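Local structure of integrase (Enterobacteria phage lambda, 1AE9) at residues P129-H132 / E133-S136; V109-Y112 / F113-R117; Q35-G38 / D39-M43; T5-E8 / Y9-Y13. The protein integrates the phage genome into the host chromosome by site-specific recombination and, with excisionase, excises the prophage, through the catalytic domain that forms this chain. All blocks are in the same frame, centred on the assembly; numbering follows the deposited sequence.

Overall arrangement
All four contacts are local, made along a helix or where one begins. Contacts 1 and 4 are both capping boxes, each with a threonine and a glutamate three residues on. Contact 1 is buried and contact 4 keeps a wet outer side. Contacts 1 and 3 bring the predicted active-site residues H132, R135 and R36 together, with the R135 and R36 guanidinium groups close. Contact 2, in mid-helix, is dominated by an arginine-aromatic pair. Contacts 2, 3 and 4 touch other subunits; contact 1 does not. F131 of contact 1 packs on F113 and V109 of contact 2 and on V37 and L40 of contact 3, while I12 of contact 4 meets F113; contacts 3 and 4 stay about 10 Å apart at their nearest atoms.

Contact 1: residues P129-H132 / E133-S136; sequences PTFH and ELRS
T130 and E133 carry the polar part of this contact, and one carboxylate oxygen does most of the work. E133 OE1 accepts the backbone N of T130 through its anti lone pair at 2.9 Å, with a nearly straight N-H...O angle of 166°. It also accepts T130 OG1 at 2.9 Å, met on the syn side and somewhat out of the carboxylate plane. In return E133 N donates to T130 O across a type I turn, and OG1 takes a weak bond from H132 N; with chi1 at 66° the hydroxyl sits between the backbone N and the carbonyl carbon, where it reaches both E133 OE1 and H132 N. This is a capping box at the start of helix 133-145 of the tyrosine recombinase catalytic domain. H132, predicted to be in the active site, lies within the box, and R135, also predicted, follows two residues after E133. E133 OE2 accepts H132 ND1 at 3.3 Å from above the carboxylate plane, which should restrain the imidazole's rotation. Outside the two segments, R1 forms a salt bridge to E133 OE1, and the buried R135 guanidinium donates from NH1 to G34 O and from NH2 to L155 O.

The apolar contacts flank this network. L134 CD1 lies over one face of the F131 ring, 3.6 Å from its centroid, in a CH-pi contact. P129 CB packs against E133 CG at 3.6 Å, lining the aliphatic part of the bent glutamate chain.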
# COMPACT_ATOMS: atom_id res chain seq x y z
N PRO A 129 3.44 2.60 -19.60
CA PRO A 129 2.78 3.67 -18.84
C PRO A 129 1.90 3.09 -17.73
O PRO A 129 1.35 2.00 -17.87
CB PRO A 129 1.94 4.37 -19.91
CG PRO A 129 1.60 3.27 -20.86
CD PRO A 129 2.91 2.52 -20.97
N THR A 130 1.84 3.79 -16.60
CA THR A 130 1.04 3.38 -15.46
C THR A 130 -0.22 4.25 -15.42
O THR A 130 -0.42 5.10 -16.30
CB THR A 130 1.82 3.56 -14.14
OG1 THR A 130 2.05 4.95 -13.91
CG2 THR A 130 3.16 2.84 -14.21
N PHE A 131 -1.06 4.06 -14.41
CA PHE A 131 -2.27 4.86 -14.30
C PHE A 131 -1.90 6.34 -14.21
O PHE A 131 -2.63 7.20 -14.71
CB PHE A 131 -3.10 4.45 -13.08
CG PHE A 131 -4.48 5.06 -13.05
CD1 PHE A 131 -4.69 6.29 -12.44
CD2 PHE A 131 -5.56 4.41 -13.63
CE1 PHE A 131 -5.96 6.87 -12.40
CE2 PHE A 131 -6.84 4.97 -13.60
CZ PHE A 131 -7.04 6.20 -12.99
N HIS A 132 -0.75 6.64 -13.60
CA HIS A 132 -0.32 8.03 -13.50
C HIS A 132 -0.17 8.71 -14.87
O HIS A 132 -0.35 9.92 -14.99
CB HIS A 132 1.01 8.16 -12.74
CG HIS A 132 1.53 9.57 -12.71
ND1 HIS A 132 2.53 10.01 -13.55
CD2 HIS A 132 1.14 10.66 -12.00
CE1 HIS A 132 2.73 11.31 -13.37
NE2 HIS A 132 1.90 11.72 -12.43
N GLU A 133 0.14 7.94 -15.90
CA GLU A 133 0.30 8.53 -17.22
C GLU A 133 -0.98 9.15 -17.78
O GLU A 133 -0.92 9.93 -18.74
CB GLU A 133 0.91 7.52 -18.20
CG GLU A 133 2.45 7.53 -18.20
CD GLU A 133 3.05 7.48 -16.79
OE1 GLU A 133 3.02 6.40 -16.17
OE2 GLU A 133 3.55 8.52 -16.30
N LEU A 134 -2.11 8.85 -17.15
CA LEU A 134 -3.39 9.41 -17.58
C LEU A 134 -3.46 10.91 -17.28
O LEU A 134 -4.21 11.64 -17.92
CB LEU A 134 -4.56 8.66 -16.91
CG LEU A 134 -4.74 7.21 -17.37
CD1 LEU A 134 -5.82 6.54 -16.55
CD2 LEU A 134 -5.10 7.18 -18.84
N ARG A 135 -2.68 11.36 -16.30
CA ARG A 135 -2.62 12.77 -15.92
C ARG A 135 -1.86 13.58 -16.99
O ARG A 135 -2.27 14.69 -17.34
CB ARG A 135 -1.95 12.90 -14.54
CG ARG A 135 -1.82 14.32 -14.00
CD ARG A 135 -1.48 14.27 -12.50
NE ARG A 135 -0.71 15.44 -12.05
CZ ARG A 135 -1.22 16.59 -11.61
NH1 ARG A 135 -2.54 16.77 -11.55
NH2 ARG A 135 -0.40 17.57 -11.23
N SER A 136 -0.78 13.01 -17.52
CA SER A 136 -0.01 13.66 -18.58
C SER A 136 -0.85 13.67 -19.84
O SER A 136 -0.84 14.65 -20.59
CB SER A 136 1.29 12.88 -18.86
OG SER A 136 2.09 12.80 -17.70

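Contact 2: residues V109-Y112 / F113-R117; sequences VSRY and FMRAR
R115 leaves the backbone with CG anti to the carbonyl carbon (chi1 -66°) and then runs extended to NE, which carries its guanidinium back toward the first turn; Y112, its CG likewise beside the backbone N, swings its ring to meet it. Together they make a cation-pi pair three residues apart on helix 106-120 of the tyrosine recombinase catalytic domain. R115 CZ stands 4.8 Å from the centroid of the Y112 ring, only 11° off the ring normal. The two planes are steeply inclined to each other, 62° apart, so the guanidinium does not stack flat: it dips NH1 onto the ring, displaced toward the rim on the side of CZ and CE1.

R111, one turn before R115, lies alongside it and points the same way. Its CG sits over one face of the R115 guanidinium, with R111 CD 3.5 Å from R115 NH2, so it is the aliphatic stem that makes the contact. The charge of R115 is answered across the interface, where NE forms a salt bridge with E42 of the second subunit; R111 and M114 pack on the same glutamate.

Away from that interface, V109, F113 and A116 face the protein core, where F113 meets F131 edge-to-face and A116 rests on I12. Backbone bonds of the i to i+4 kind hold the two turns together, among them M114 N to S110 O at 2.8 Å. On the tyrosine side R115 NH1 comes to 3.6 Å from Y112 CZ, and equally near Y112 CE1.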
# COMPACT_ATOMS: atom_id res chain seq x y z
N VAL A 109 -6.20 0.85 -7.80
CA VAL A 109 -6.54 1.41 -9.10
C VAL A 109 -5.41 1.18 -10.10
O VAL A 109 -5.65 0.70 -11.20
CB VAL A 109 -6.85 2.92 -9.00
CG1 VAL A 109 -7.10 3.51 -10.37
CG2 VAL A 109 -8.07 3.14 -8.11
N SER A 110 -4.18 1.48 -9.69
CA SER A 110 -3.01 1.30 -10.54
C SER A 110 -2.83 -0.16 -10.94
O SER A 110 -2.53 -0.46 -12.10
CB SER A 110 -1.75 1.77 -9.81
OG SER A 110 -1.83 3.15 -9.51
N ARG A 111 -3.03 -1.06 -9.98
CA ARG A 111 -2.88 -2.50 -10.17
C ARG A 111 -3.85 -3.02 -11.23
O ARG A 111 -3.46 -3.77 -12.13
CB ARG A 111 -3.10 -3.22 -8.84
CG ARG A 111 -2.62 -4.66 -8.77
CD ARG A 111 -2.68 -5.16 -7.32
NE ARG A 111 -1.96 -4.26 -6.40
CZ ARG A 111 -2.45 -3.77 -5.26
NH1 ARG A 111 -3.67 -4.09 -4.84
NH2 ARG A 111 -1.71 -2.93 -4.54
N TYR A 112 -5.12 -2.65 -11.12
CA TYR A 112 -6.09 -3.10 -12.10
C TYR A 112 -5.86 -2.49 -13.49
O TYR A 112 -6.08 -3.15 -14.52
CB TYR A 112 -7.52 -2.87 -11.59
CG TYR A 112 -7.98 -3.96 -10.65
CD1 TYR A 112 -8.62 -5.10 -11.14
CD2 TYR A 112 -7.77 -3.86 -9.27
CE1 TYR A 112 -9.02 -6.13 -10.28
CE2 TYR A 112 -8.17 -4.88 -8.40
CZ TYR A 112 -8.80 -6.01 -8.92
OH TYR A 112 -9.20 -7.02 -8.07
N PHE A 113 -5.40 -1.24 -13.51
CA PHE A 113 -5.09 -0.57 -14.77
C PHE A 113 -3.94 -1.33 -15.43
O PHE A 113 -3.98 -1.61 -16.63
CB PHE A 113 -4.70 0.89 -14.52
CG PHE A 113 -4.24 1.61 -15.77
CD1 PHE A 113 -5.16 2.23 -16.61
CD2 PHE A 113 -2.89 1.65 -16.12
CE1 PHE A 113 -4.75 2.87 -17.78
CE2 PHE A 113 -2.47 2.28 -17.29
CZ PHE A 113 -3.40 2.89 -18.12
N MET A 114 -2.93 -1.67 -14.64
CA MET A 114 -1.78 -2.41 -15.14
C MET A 114 -2.21 -3.74 -15.78
O MET A 114 -1.68 -4.13 -16.83
CB MET A 114 -0.76 -2.62 -14.01
CG MET A 114 0.39 -3.57 -14.31
SD MET A 114 -0.08 -5.31 -14.10
CE MET A 114 -0.29 -5.38 -12.27
N ARG A 115 -3.19 -4.41 -15.17
CA ARG A 115 -3.68 -5.67 -15.70
C ARG A 115 -4.41 -5.48 -17.02
O ARG A 115 -4.24 -6.28 -17.95
CB ARG A 115 -4.57 -6.38 -14.68
CG ARG A 115 -3.82 -6.81 -13.46
CD ARG A 115 -4.75 -7.28 -12.36
NE ARG A 115 -4.01 -7.57 -11.14
CZ ARG A 115 -4.57 -7.86 -9.97
NH1 ARG A 115 -5.89 -7.91 -9.87
NH2 ARG A 115 -3.81 -8.09 -8.91
N ALA A 116 -5.24 -4.44 -17.12
CA ALA A 116 -5.96 -4.15 -18.36
C ALA A 116 -4.93 -3.80 -19.45
O ALA A 116 -5.07 -4.19 -20.61
CB ALA A 116 -6.93 -2.99 -18.16
N ARG A 117 -3.88 -3.08 -19.06
CA ARG A 117 -2.83 -2.69 -20.00
C ARG A 117 -2.20 -3.94 -20.61
O ARG A 117 -2.01 -4.00 -21.83
CB ARG A 117 -1.76 -1.87 -19.28
CG ARG A 117 -0.72 -1.26 -20.18
CD ARG A 117 0.42 -0.70 -19.36
NE ARG A 117 1.20 -1.77 -18.72
CZ ARG A 117 1.77 -1.67 -17.52
NH1 ARG A 117 1.65 -0.57 -16.81
NH2 ARG A 117 2.54 -2.66 -17.08

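Contact 3: residues Q35-G38 / D39-M43; sequences QRVG and DLCEM
Helix 37-42 starts here, with the predicted active-site residue R36 at its N-cap, and Q35 and D39 meet around an ordered water at that start. The water donates to D39 OD2 at 2.7 Å and to Q35 OE1 at 2.9 Å, and accepts the backbone N of R36 at 2.9 Å, with a weaker bond from R36 NH1. R36 NH1 lies 4.5 Å from D39 OD2, too far for a salt bridge, so the water links the two indirectly. Q57 bonds both R36 NH1 and Q35 OE1, and D39 OD1 accepts from S58 N. R36 and R135 come close in the predicted active site, while the E42 side chain reaches a neighbouring subunit.

In the backbone, R36 O accepts L40 N in its carbonyl plane and V37 O accepts C41 N. The M43 chain, extended beyond CG, crosses that of Q35 at about a right angle and sets CE 3.8 Å from Q35 CG.

V37 and C41 face V109 of helix 106-120, L40 packs on A30 and T33 of helix 21-33, and M43 reaches L53 and V55 of strand 52-56.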
# COMPACT_ATOMS: atom_id res chain seq x y z
N GLN A 35 -6.62 14.98 -12.40
CA GLN A 35 -6.13 14.85 -11.02
C GLN A 35 -5.33 13.58 -10.74
O GLN A 35 -5.54 12.54 -11.37
CB GLN A 35 -7.30 14.98 -10.04
CG GLN A 35 -8.04 16.32 -10.13
CD GLN A 35 -7.09 17.52 -10.12
OE1 GLN A 35 -6.35 17.74 -9.16
NE2 GLN A 35 -7.09 18.27 -11.21
N ARG A 36 -4.37 13.68 -9.83
CA ARG A 36 -3.53 12.55 -9.45
C ARG A 36 -4.44 11.46 -8.90
O ARG A 36 -5.48 11.76 -8.31
CB ARG A 36 -2.53 12.96 -8.37
CG ARG A 36 -1.51 14.01 -8.82
CD ARG A 36 -0.50 14.24 -7.72
NE ARG A 36 0.49 15.27 -8.04
CZ ARG A 36 0.27 16.58 -7.97
NH1 ARG A 36 -0.91 17.06 -7.59
NH2 ARG A 36 1.26 17.43 -8.24
N VAL A 37 -4.04 10.20 -9.05
CA VAL A 37 -4.84 9.06 -8.60
C VAL A 37 -5.20 9.13 -7.11
O VAL A 37 -6.34 8.80 -6.73
CB VAL A 37 -4.20 7.69 -9.00
CG1 VAL A 37 -2.87 7.48 -8.30
CG2 VAL A 37 -5.18 6.54 -8.72
N GLY A 38 -4.27 9.62 -6.29
CA GLY A 38 -4.53 9.74 -4.86
C GLY A 38 -5.73 10.64 -4.63
O GLY A 38 -6.60 10.34 -3.81
N ASP A 39 -5.82 11.72 -5.39
CA ASP A 39 -6.95 12.63 -5.24
C ASP A 39 -8.24 12.09 -5.85
O ASP A 39 -9.32 12.35 -5.32
CB ASP A 39 -6.61 14.02 -5.80
CG ASP A 39 -5.47 14.68 -5.05
OD1 ASP A 39 -5.45 14.58 -3.81
OD2 ASP A 39 -4.58 15.26 -5.70
N LEU A 40 -8.14 11.31 -6.92
CA LEU A 40 -9.33 10.72 -7.52
C LEU A 40 -10.00 9.81 -6.48
O LEU A 40 -11.22 9.83 -6.32
CB LEU A 40 -8.98 9.87 -8.75
CG LEU A 40 -8.49 10.55 -10.03
CD1 LEU A 40 -8.10 9.48 -11.02
CD2 LEU A 40 -9.57 11.45 -10.61
N CYS A 41 -9.18 9.03 -5.79
CA CYS A 41 -9.66 8.10 -4.77
C CYS A 41 -10.27 8.80 -3.54
O CYS A 41 -11.07 8.21 -2.82
CB CYS A 41 -8.54 7.15 -4.35
SG CYS A 41 -8.05 5.99 -5.66
N GLU A 42 -9.93 10.08 -3.34
CA GLU A 42 -10.44 10.86 -2.21
C GLU A 42 -11.75 11.62 -2.48
O GLU A 42 -12.52 11.91 -1.55
CB GLU A 42 -9.37 11.84 -1.72
CG GLU A 42 -8.17 11.19 -1.03
CD GLU A 42 -8.57 10.42 0.22
OE1 GLU A 42 -9.24 11.01 1.10
OE2 GLU A 42 -8.22 9.22 0.33
N MET A 43 -12.03 11.90 -3.76
CA MET A 43 -13.23 12.62 -4.17
C MET A 43 -14.53 12.03 -3.64
O MET A 43 -14.75 10.82 -3.75
CB MET A 43 -13.31 12.69 -5.70
CG MET A 43 -12.14 13.38 -6.35
SD MET A 43 -12.26 13.32 -8.13
CE MET A 43 -10.91 14.38 -8.56
O HOH W 1 -4.18 16.12 -8.25

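Contact 4: residues T5-E8 / Y9-Y13; sequences TADE and YLKIY
Y9 and I12 press inward from helix 6-15 while D7 and K11 meet through water on its outer side. The helix opens with a capping box between T5, at the N-cap, and E8. T5 N donates to E8 OE1 at 3.0 Å along a nearly straight line (169°), reaching the oxygen on its anti side but well out of the carboxylate plane; E8 N returns a bond to T5 OG1 at 3.2 Å. Thus the glutamate and threonine side chains each take up a backbone N-H at the start of the helix.

The packed side is mostly apolar. Y9 lies against M27 and V31 of helix 21-33 and against L134 and L137 of helix 133-145, with L10 CD2 at its ring edge, in plane. I12 fills in beside F113 and A116 of helix 106-120, and I12 N bonds E8 O at 3.1 Å to complete the turn.

The outer side, bridged by water and met by the fourth subunit, is looser. K11 bends at chi2 (-58°) and brings CE to 3.6 Å from D7 OD2, but NZ stays 4.2 Å from that oxygen, beyond a salt bridge. D7 OD1 instead forms one with K85 of the fourth subunit. Two waters span the gap between D7 and K11, one of them bonded only weakly to K11 NZ; the other donates to D7 OD2 at 2.8 Å and accepts K11 NZ at 2.9 Å.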
# COMPACT_ATOMS: atom_id res chain seq x y z
N THR A 5 -0.83 7.42 -25.39
CA THR A 5 -1.55 8.23 -26.37
C THR A 5 -3.06 8.00 -26.24
O THR A 5 -3.49 7.07 -25.54
CB THR A 5 -1.12 7.90 -27.82
OG1 THR A 5 -1.54 6.58 -28.18
CG2 THR A 5 0.39 8.00 -27.96
N ALA A 6 -3.84 8.83 -26.91
CA ALA A 6 -5.30 8.69 -26.89
C ALA A 6 -5.74 7.35 -27.47
O ALA A 6 -6.64 6.70 -26.93
CB ALA A 6 -5.95 9.84 -27.65
N ASP A 7 -5.12 6.92 -28.58
CA ASP A 7 -5.49 5.65 -29.21
C ASP A 7 -5.14 4.47 -28.28
O ASP A 7 -5.90 3.50 -28.18
CB ASP A 7 -4.81 5.50 -30.59
CG ASP A 7 -5.49 4.43 -31.47
OD1 ASP A 7 -6.67 4.60 -31.85
OD2 ASP A 7 -4.83 3.42 -31.81
N GLU A 8 -4.02 4.58 -27.57
CA GLU A 8 -3.59 3.54 -26.64
C GLU A 8 -4.54 3.46 -25.45
O GLU A 8 -4.83 2.36 -24.96
CB GLU A 8 -2.14 3.77 -26.18
CG GLU A 8 -1.12 3.50 -27.28
CD GLU A 8 0.30 3.93 -26.93
OE1 GLU A 8 0.48 4.77 -26.03
OE2 GLU A 8 1.25 3.42 -27.56
N TYR A 9 -5.04 4.61 -25.01
CA TYR A 9 -6.00 4.68 -23.91
C TYR A 9 -7.24 3.85 -24.28
O TYR A 9 -7.79 3.13 -23.44
CB TYR A 9 -6.42 6.14 -23.65
CG TYR A 9 -7.69 6.34 -22.85
CD1 TYR A 9 -8.94 6.15 -23.44
CD2 TYR A 9 -7.65 6.70 -21.50
CE1 TYR A 9 -10.13 6.31 -22.71
CE2 TYR A 9 -8.84 6.86 -20.76
CZ TYR A 9 -10.07 6.66 -21.37
OH TYR A 9 -11.25 6.80 -20.67
N LEU A 10 -7.68 3.98 -25.53
CA LEU A 10 -8.85 3.25 -26.00
C LEU A 10 -8.63 1.73 -26.07
O LEU A 10 -9.56 0.96 -25.83
CB LEU A 10 -9.33 3.81 -27.36
CG LEU A 10 -9.95 5.22 -27.28
CD1 LEU A 10 -10.27 5.76 -28.67
CD2 LEU A 10 -11.22 5.18 -26.44
N LYS A 11 -7.41 1.31 -26.39
CA LYS A 11 -7.10 -0.13 -26.45
C LYS A 11 -7.20 -0.72 -25.04
O LYS A 11 -7.77 -1.79 -24.83
CB LYS A 11 -5.70 -0.38 -27.03
CG LYS A 11 -5.45 0.23 -28.40
CD LYS A 11 -6.45 -0.28 -29.43
CE LYS A 11 -6.10 0.23 -30.83
NZ LYS A 11 -7.13 -0.14 -31.83
N ILE A 12 -6.63 0.00 -24.07
CA ILE A 12 -6.67 -0.43 -22.67
C ILE A 12 -8.11 -0.40 -22.16
O ILE A 12 -8.54 -1.30 -21.44
CB ILE A 12 -5.78 0.49 -21.79
CG1 ILE A 12 -4.31 0.36 -22.23
CG2 ILE A 12 -5.96 0.14 -20.31
CD1 ILE A 12 -3.34 1.31 -21.52
N TYR A 13 -8.85 0.64 -22.56
CA TYR A 13 -10.25 0.80 -22.18
C TYR A 13 -11.03 -0.42 -22.66
O TYR A 13 -11.85 -0.97 -21.91
CB TYR A 13 -10.82 2.08 -22.82
CG TYR A 13 -12.20 2.48 -22.33
CD1 TYR A 13 -13.35 1.93 -22.88
CD2 TYR A 13 -12.35 3.42 -21.30
CE1 TYR A 13 -14.61 2.29 -22.43
CE2 TYR A 13 -13.61 3.79 -20.85
CZ TYR A 13 -14.73 3.22 -21.42
OH TYR A 13 -15.99 3.57 -20.96
O HOH W 2 -8.91 2.75 -31.23
O HOH W 3 -5.68 1.54 -33.74